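Local structure of Xaa-Pro Dipeptidase (Alteromonas macleodii, 2QS8) at residues I30-N35 and K379-I384; M68-G73 and V110-D115; I137-K142 and G189-K194. The protein probably hydrolyses peptides as a metal-dependent dipeptidase or carboxypeptidase of the amidohydrolase superfamily, and here holds methionine in its active site. All coordinates share one frame; numbering follows the deposited sequence.

Interaction 1 of 3, residues I30-N35 and K379-I384; sequences IVIDGN and KLADLI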
# COMPACT_ATOMS: atom_id res chain seq x y z
N ILE A 30 37.11 -3.88 -45.90
CA ILE A 30 36.80 -3.43 -44.55
C ILE A 30 38.03 -3.69 -43.69
O ILE A 30 38.59 -4.78 -43.72
CB ILE A 30 35.60 -4.22 -43.97
CG1 ILE A 30 34.42 -4.12 -44.94
CG2 ILE A 30 35.23 -3.66 -42.60
CD1 ILE A 30 33.27 -5.04 -44.60
N VAL A 31 38.47 -2.68 -42.95
CA VAL A 31 39.65 -2.84 -42.11
C VAL A 31 39.26 -2.81 -40.65
O VAL A 31 38.61 -1.88 -40.18
CB VAL A 31 40.69 -1.73 -42.39
CG1 VAL A 31 42.00 -2.08 -41.72
CG2 VAL A 31 40.89 -1.58 -43.87
N ILE A 32 39.67 -3.85 -39.92
CA ILE A 32 39.37 -3.96 -38.50
C ILE A 32 40.61 -3.74 -37.65
O ILE A 32 41.65 -4.36 -37.87
CB ILE A 32 38.77 -5.34 -38.18
CG1 ILE A 32 37.43 -5.49 -38.90
CG2 ILE A 32 38.59 -5.51 -36.69
CD1 ILE A 32 36.88 -6.89 -38.88
N ASP A 33 40.48 -2.85 -36.67
CA ASP A 33 41.56 -2.52 -35.75
C ASP A 33 41.00 -2.68 -34.34
O ASP A 33 40.21 -1.86 -33.87
CB ASP A 33 42.03 -1.08 -36.00
CG ASP A 33 43.20 -0.69 -35.11
OD1 ASP A 33 44.05 -1.54 -34.81
OD2 ASP A 33 43.26 0.50 -34.72
N GLY A 34 41.41 -3.75 -33.66
CA GLY A 34 40.89 -4.01 -32.34
C GLY A 34 39.43 -4.43 -32.49
O GLY A 34 39.12 -5.33 -33.27
N ASN A 35 38.53 -3.77 -31.77
CA ASN A 35 37.11 -4.09 -31.86
C ASN A 35 36.38 -3.04 -32.70
O ASN A 35 35.15 -2.98 -32.71
CB ASN A 35 36.51 -4.16 -30.45
CG ASN A 35 36.53 -2.82 -29.74
OD1 ASN A 35 37.23 -1.89 -30.15
ND2 ASN A 35 35.76 -2.71 -28.67
N LYS A 379 32.43 2.51 -35.96
CA LYS A 379 31.55 1.61 -35.22
C LYS A 379 32.23 0.32 -34.80
O LYS A 379 33.31 -0.00 -35.29
CB LYS A 379 30.30 1.29 -36.04
CG LYS A 379 29.32 2.45 -36.11
CD LYS A 379 27.94 2.00 -36.55
CE LYS A 379 26.95 3.14 -36.52
NZ LYS A 379 25.58 2.71 -36.92
N LEU A 380 31.60 -0.41 -33.89
CA LEU A 380 32.15 -1.68 -33.41
C LEU A 380 32.12 -2.73 -34.52
O LEU A 380 31.19 -2.78 -35.33
CB LEU A 380 31.36 -2.17 -32.19
CG LEU A 380 31.47 -1.31 -30.91
CD1 LEU A 380 30.53 -1.84 -29.83
CD2 LEU A 380 32.90 -1.32 -30.41
N ALA A 381 33.15 -3.57 -34.53
CA ALA A 381 33.30 -4.61 -35.54
C ALA A 381 32.45 -5.87 -35.32
O ALA A 381 32.94 -6.91 -34.88
CB ALA A 381 34.77 -5.00 -35.67
N ASP A 382 31.16 -5.75 -35.63
CA ASP A 382 30.22 -6.85 -35.54
C ASP A 382 29.77 -7.11 -36.98
O ASP A 382 28.99 -6.33 -37.54
CB ASP A 382 29.01 -6.46 -34.67
CG ASP A 382 29.26 -6.66 -33.18
OD1 ASP A 382 30.44 -6.75 -32.77
OD2 ASP A 382 28.27 -6.73 -32.42
N LEU A 383 30.28 -8.18 -37.58
CA LEU A 383 29.94 -8.50 -38.96
C LEU A 383 29.65 -9.97 -39.22
O LEU A 383 30.17 -10.86 -38.54
CB LEU A 383 31.08 -8.07 -39.90
CG LEU A 383 31.71 -6.68 -39.78
CD1 LEU A 383 32.73 -6.69 -38.65
CD2 LEU A 383 32.38 -6.31 -41.10
N ILE A 384 28.82 -10.22 -40.22
CA ILE A 384 28.49 -11.58 -40.60
C ILE A 384 28.62 -11.68 -42.12
O ILE A 384 28.69 -10.66 -42.81
CB ILE A 384 27.05 -11.96 -40.20
CG1 ILE A 384 26.05 -11.10 -40.98
CG2 ILE A 384 26.85 -11.78 -38.70
CD1 ILE A 384 24.61 -11.59 -40.90

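Interaction 2 of 3, residues M68-G73 and V110-D115; sequences MHVHFG and VRQVGD. With MG (magnesium ion), chain C.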
# COMPACT_ATOMS: atom_id res chain seq x y z
N MSE A 68 15.14 -8.31 -31.31
CA MSE A 68 14.60 -7.56 -30.18
C MSE A 68 13.70 -8.35 -29.23
O MSE A 68 13.17 -7.78 -28.28
CB MSE A 68 13.79 -6.37 -30.70
CG MSE A 68 14.53 -5.40 -31.59
SE MSE A 68 15.97 -4.63 -30.54
CE MSE A 68 15.06 -3.50 -29.25
N HIS A 69 13.51 -9.65 -29.47
CA HIS A 69 12.61 -10.42 -28.62
C HIS A 69 12.94 -11.90 -28.55
O HIS A 69 12.44 -12.70 -29.34
CB HIS A 69 11.17 -10.22 -29.12
CG HIS A 69 10.11 -10.61 -28.13
ND1 HIS A 69 9.13 -9.73 -27.72
CD2 HIS A 69 9.85 -11.78 -27.52
CE1 HIS A 69 8.31 -10.35 -26.90
NE2 HIS A 69 8.72 -11.60 -26.76
N VAL A 70 13.79 -12.27 -27.59
CA VAL A 70 14.17 -13.66 -27.42
C VAL A 70 14.06 -14.08 -25.96
O VAL A 70 14.07 -13.24 -25.06
CB VAL A 70 15.63 -13.92 -27.91
CG1 VAL A 70 15.76 -13.57 -29.39
CG2 VAL A 70 16.61 -13.12 -27.07
N HIS A 71 13.93 -15.39 -25.73
CA HIS A 71 13.82 -15.93 -24.38
C HIS A 71 14.78 -17.10 -24.18
O HIS A 71 14.35 -18.25 -24.02
CB HIS A 71 12.39 -16.41 -24.11
CG HIS A 71 11.35 -15.34 -24.18
ND1 HIS A 71 11.27 -14.32 -23.26
CD2 HIS A 71 10.35 -15.12 -25.06
CE1 HIS A 71 10.26 -13.53 -23.56
NE2 HIS A 71 9.68 -13.99 -24.65
N PHE A 72 16.08 -16.82 -24.19
CA PHE A 72 17.05 -17.89 -23.98
C PHE A 72 16.70 -18.56 -22.66
O PHE A 72 16.38 -17.88 -21.68
CB PHE A 72 18.48 -17.35 -23.89
CG PHE A 72 18.97 -16.65 -25.14
CD1 PHE A 72 18.53 -17.04 -26.41
CD2 PHE A 72 19.93 -15.65 -25.06
CE1 PHE A 72 19.05 -16.45 -27.56
CE2 PHE A 72 20.46 -15.05 -26.20
CZ PHE A 72 20.02 -15.45 -27.45
N GLY A 73 16.76 -19.89 -22.62
CA GLY A 73 16.46 -20.61 -21.40
C GLY A 73 15.17 -21.40 -21.48
O GLY A 73 14.86 -22.19 -20.59
N VAL A 110 21.15 -9.28 -29.09
CA VAL A 110 19.75 -9.63 -28.86
C VAL A 110 19.22 -8.92 -27.63
O VAL A 110 19.98 -8.50 -26.76
CB VAL A 110 19.54 -11.17 -28.65
CG1 VAL A 110 19.98 -11.94 -29.88
CG2 VAL A 110 20.31 -11.65 -27.42
N ARG A 111 17.90 -8.76 -27.59
CA ARG A 111 17.24 -8.15 -26.45
C ARG A 111 16.36 -9.25 -25.83
O ARG A 111 15.36 -9.65 -26.43
CB ARG A 111 16.36 -6.97 -26.91
CG ARG A 111 15.78 -6.14 -25.76
CD ARG A 111 14.85 -5.00 -26.23
NE ARG A 111 13.67 -5.50 -26.92
CZ ARG A 111 12.58 -4.79 -27.17
NH1 ARG A 111 12.52 -3.51 -26.80
NH2 ARG A 111 11.54 -5.35 -27.76
N GLN A 112 16.76 -9.78 -24.67
CA GLN A 112 15.95 -10.79 -24.00
C GLN A 112 14.88 -10.05 -23.20
O GLN A 112 15.19 -9.29 -22.28
CB GLN A 112 16.78 -11.64 -23.04
CG GLN A 112 15.91 -12.65 -22.28
CD GLN A 112 16.38 -14.08 -22.47
OE1 GLN A 112 16.94 -14.44 -23.52
NE2 GLN A 112 16.15 -14.92 -21.47
N VAL A 113 13.63 -10.27 -23.55
CA VAL A 113 12.55 -9.60 -22.86
C VAL A 113 11.71 -10.53 -22.00
O VAL A 113 10.49 -10.60 -22.18
CB VAL A 113 11.64 -8.85 -23.86
CG1 VAL A 113 12.39 -7.62 -24.41
CG2 VAL A 113 11.26 -9.77 -25.00
N GLY A 114 12.37 -11.23 -21.08
CA GLY A 114 11.66 -12.12 -20.17
C GLY A 114 12.21 -13.51 -19.87
O GLY A 114 12.49 -14.28 -20.78
N ASP A 115 12.38 -13.80 -18.59
CA ASP A 115 12.82 -15.12 -18.11
C ASP A 115 12.47 -15.15 -16.63
O ASP A 115 11.97 -14.15 -16.11
CB ASP A 115 14.33 -15.37 -18.35
CG ASP A 115 15.23 -14.37 -17.65
OD1 ASP A 115 15.93 -13.61 -18.36
OD2 ASP A 115 15.27 -14.35 -16.40
MG MG C . 7.75 -13.33 -25.40

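Interaction 3 of 3, residues I137-K142 and G189-K194; sequences IFAAGK and GADGIK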
# COMPACT_ATOMS: atom_id res chain seq x y z
N ILE A 137 24.04 -9.23 -25.00
CA ILE A 137 22.70 -9.35 -24.45
C ILE A 137 22.24 -8.15 -23.65
O ILE A 137 22.95 -7.63 -22.80
CB ILE A 137 22.59 -10.59 -23.54
CG1 ILE A 137 22.91 -11.86 -24.33
CG2 ILE A 137 21.18 -10.66 -22.94
CD1 ILE A 137 22.84 -13.14 -23.48
N PHE A 138 21.02 -7.70 -23.93
CA PHE A 138 20.39 -6.61 -23.22
C PHE A 138 19.13 -7.25 -22.65
O PHE A 138 18.21 -7.63 -23.38
CB PHE A 138 20.11 -5.46 -24.16
CG PHE A 138 21.35 -4.80 -24.68
CD1 PHE A 138 21.92 -5.19 -25.88
CD2 PHE A 138 21.99 -3.80 -23.94
CE1 PHE A 138 23.09 -4.60 -26.34
CE2 PHE A 138 23.17 -3.20 -24.40
CZ PHE A 138 23.71 -3.60 -25.61
N ALA A 139 19.11 -7.38 -21.33
CA ALA A 139 18.02 -8.05 -20.64
C ALA A 139 17.06 -7.20 -19.86
O ALA A 139 17.40 -6.12 -19.36
CB ALA A 139 18.61 -9.12 -19.74
N ALA A 140 15.84 -7.70 -19.73
CA ALA A 140 14.79 -7.02 -19.00
C ALA A 140 14.51 -7.76 -17.68
O ALA A 140 13.74 -7.27 -16.84
CB ALA A 140 13.53 -6.98 -19.84
N GLY A 141 15.15 -8.91 -17.50
CA GLY A 141 14.92 -9.69 -16.30
C GLY A 141 13.48 -10.19 -16.25
O GLY A 141 12.91 -10.57 -17.28
N LYS A 142 12.88 -10.20 -15.07
CA LYS A 142 11.51 -10.68 -14.92
C LYS A 142 10.50 -9.72 -15.52
O LYS A 142 10.49 -8.53 -15.21
CB LYS A 142 11.16 -10.90 -13.44
CG LYS A 142 9.71 -11.32 -13.20
CD LYS A 142 9.44 -12.78 -13.58
CE LYS A 142 7.95 -13.10 -13.53
NZ LYS A 142 7.23 -12.52 -14.70
N GLY A 189 19.87 -6.15 -11.93
CA GLY A 189 20.87 -5.92 -12.95
C GLY A 189 20.33 -5.81 -14.38
O GLY A 189 21.10 -5.88 -15.32
N ALA A 190 19.02 -5.62 -14.54
CA ALA A 190 18.42 -5.51 -15.88
C ALA A 190 18.78 -4.22 -16.63
O ALA A 190 19.01 -3.17 -16.02
CB ALA A 190 16.91 -5.63 -15.78
N ASP A 191 18.82 -4.29 -17.96
CA ASP A 191 19.12 -3.13 -18.81
C ASP A 191 17.82 -2.40 -19.12
O ASP A 191 17.81 -1.19 -19.34
CB ASP A 191 19.75 -3.55 -20.14
CG ASP A 191 21.03 -4.33 -19.97
OD1 ASP A 191 21.03 -5.56 -20.19
OD2 ASP A 191 22.05 -3.69 -19.63
N GLY A 192 16.72 -3.16 -19.15
CA GLY A 192 15.43 -2.57 -19.44
C GLY A 192 14.26 -3.23 -18.74
O GLY A 192 14.43 -4.11 -17.89
N ILE A 193 13.07 -2.80 -19.12
CA ILE A 193 11.84 -3.30 -18.52
C ILE A 193 10.91 -3.90 -19.55
O ILE A 193 10.83 -3.43 -20.69
CB ILE A 193 11.07 -2.16 -17.81
CG1 ILE A 193 11.89 -1.63 -16.63
CG2 ILE A 193 9.70 -2.65 -17.33
CD1 ILE A 193 12.12 -2.64 -15.50
N LYS A 194 10.21 -4.95 -19.15
CA LYS A 194 9.24 -5.62 -20.00
C LYS A 194 7.97 -5.84 -19.19
O LYS A 194 8.03 -6.31 -18.05
CB LYS A 194 9.81 -6.95 -20.49
CG LYS A 194 8.78 -7.90 -21.07
CD LYS A 194 8.19 -7.37 -22.36
CE LYS A 194 7.29 -8.43 -23.00
NZ LYS A 194 7.94 -9.76 -23.09
O HOH W 1 11.27 -6.25 -16.96

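Interaction 1 of 3, residues I30-N35 and K379-I384
A small apolar cluster made by Ile30, Ile32, Ala381 and Leu383, closed at one end by a single backbone hydrogen bond from Ala381 to Asn35, joins the N-terminal strand 28-33 to the chain leading into strand 383-386. The ends of Ile30 and Leu383 meet head-on, CD1 of Ile30 lying 3.8 Å from CD2 of Leu383. Ile32 is oriented differently: it runs alongside Leu383, pointing the other way, and its two branches divide the work. With CG1 turned beside the backbone N (chi1 -64°), its CD1 approaches CD1 of Leu383 at 4.2 Å, while CG2, on the other side of CB, rests 4.0 Å from CB of Ala381. The two strands are not paired directly; they belong to the small beta domain that N-terminal and C-terminal segments build together beside the TIM barrel in many amidohydrolases, and strand 9-16 packs on both isoleucines. Beyond the cluster the polar part begins. Ala381 N donates to Asn35 O at 2.8 Å, nearly straight at the hydrogen (168°) although the donor stands well above the carbonyl plane, 41° out of it. The same oxygen receives a CA-H contact from Leu380, at 3.3 Å from its CA. Ala381 is the centre of an inverse gamma turn, with Asp382 N bonded to Leu380 O at 3.0 Å, and this tight bend presents the Ala381 N-H and CB to the 30-35 segment together. Beside this bond the Leu380 side chain comes across the Asn35 amide, its CD2 at 3.6 Å from ND2, and that nitrogen has a weak bond to Asp406 OD1. A salt bridge from Asp382 to Arg136 ties the turn to the barrel.

Interaction 2 of 3, residues M68-G73 and V110-D115
Met68 O, in a residue deposited as selenomethionine, is gripped side-on by two nitrogens of Arg111. NE donates at 2.7 Å (153° at the hydrogen) on a lone pair in the carbonyl plane, and NH2 at 3.0 Å from a tilted position; the oxygen itself lies at the guanidinium edge. The bends in the Met68 chain bring CE over one face of that guanidinium, so edge and face contacts together set how the group is turned. Further on a single parallel bridge pairs Val70 with Gln112, the segments diverging by 66° overall. His69 and His71 form the HxH motif of amidohydrolases at the end of the first barrel strand, binding the magnesium ion through NE2 of His69 at 2.4 Å and NE2 of His71 at 2.2 Å; Asp328 completes the protein ligands. Each ring is positioned from the second shell. Val113 CG2 sits 3.3 Å from the His69 ring centroid, 5° off the normal, while Glu254 is hydrogen-bonded to its ND1. His71 ND1 donates to Gly114 O at 2.8 Å, close to the ring plane, which, with the metal bond at NE2, fixes the ring's rotation. The Gln112 amide clasps both ends of Phe72: OE1 accepts from its N at 2.6 Å, and NE2 donates to its O at 3.0 Å. The side chain of Phe72 packs against helix 88-104, that of Met68 against helix 360-365, and those of Arg111 and Val113 against strand 231-236.

Interaction 3 of 3, residues I137-K142 and G189-K194
Asp191 and Phe138 cross at about a right angle, with carboxylate and ring planes 63° apart; CG of the aspartate comes within 4.1 Å of CD2 of the phenylalanine, obliquely. The carboxylate's polar contact is with the backbone beside the ring. Its OD1 uses the anti lone pair to accept from Ala139 N at 2.9 Å. In return Ala139 O takes two donors, Asp191 N at 2.7 Å, nearly along the C=O axis, and Gly192 N at 3.0 Å from a tilted position. Asp191 thus clasps both ends of Ala139, because CG lies beside its own backbone N (chi1 -59°) and presents the carboxylate on the same side as the N-H. OD1 is also salt-bridged to Arg124. An asparagine in place of Asp191 removes that charge and would probably leave Arg124 without its anionic partner beside the Ala139 amide. Past this clasp the side chains meet through their first carbons, Ala140 CB lying 3.8 Å from Lys194 CB. Lys194 then leads away: CG stands opposite the backbone N (chi1 165°) and the chain bends again at chi2 and chi4, putting NZ on Val113 O; its side chain comes to about 4 Å from the magnesium ion at the nearest atoms. Where the backbones no longer meet directly, a water fills in, accepting from Lys194 N at 2.8 Å, standing 2.7 Å from Ala140 O and also within hydrogen-bonding reach of Lys142 O. This is a beta-alpha-beta crossover of the TIM barrel: helix 175-188 ends in a Schellman motif at Gly189, strand 192-196 follows beside strand 136-139, Ile193 packs back on helix 175-188, Ile137 lies against helix 119-128, and strand 231-236 flanks Ala140 and Lys194.

Overall arrangement
From the N terminus, the chain passes 30-35 early and reaches its partner 379-384 only near the end, so interaction 1 closes a very long loop that holds nearly the whole barrel and encloses the other two. Within it, interaction 2 closes a short loop carrying helix 88-104, and interaction 3 follows in series, closing another that carries helix 175-188; neither crosses the other. Interactions 2 and 3 touch, their centres 9 Å apart, since strands 107-112 and 136-139 are neighbours. Interaction 1 lies about 25 Å and 26 Å from interactions 2 and 3, centre to centre, and ties the chain ends into the beta domain beside the barrel.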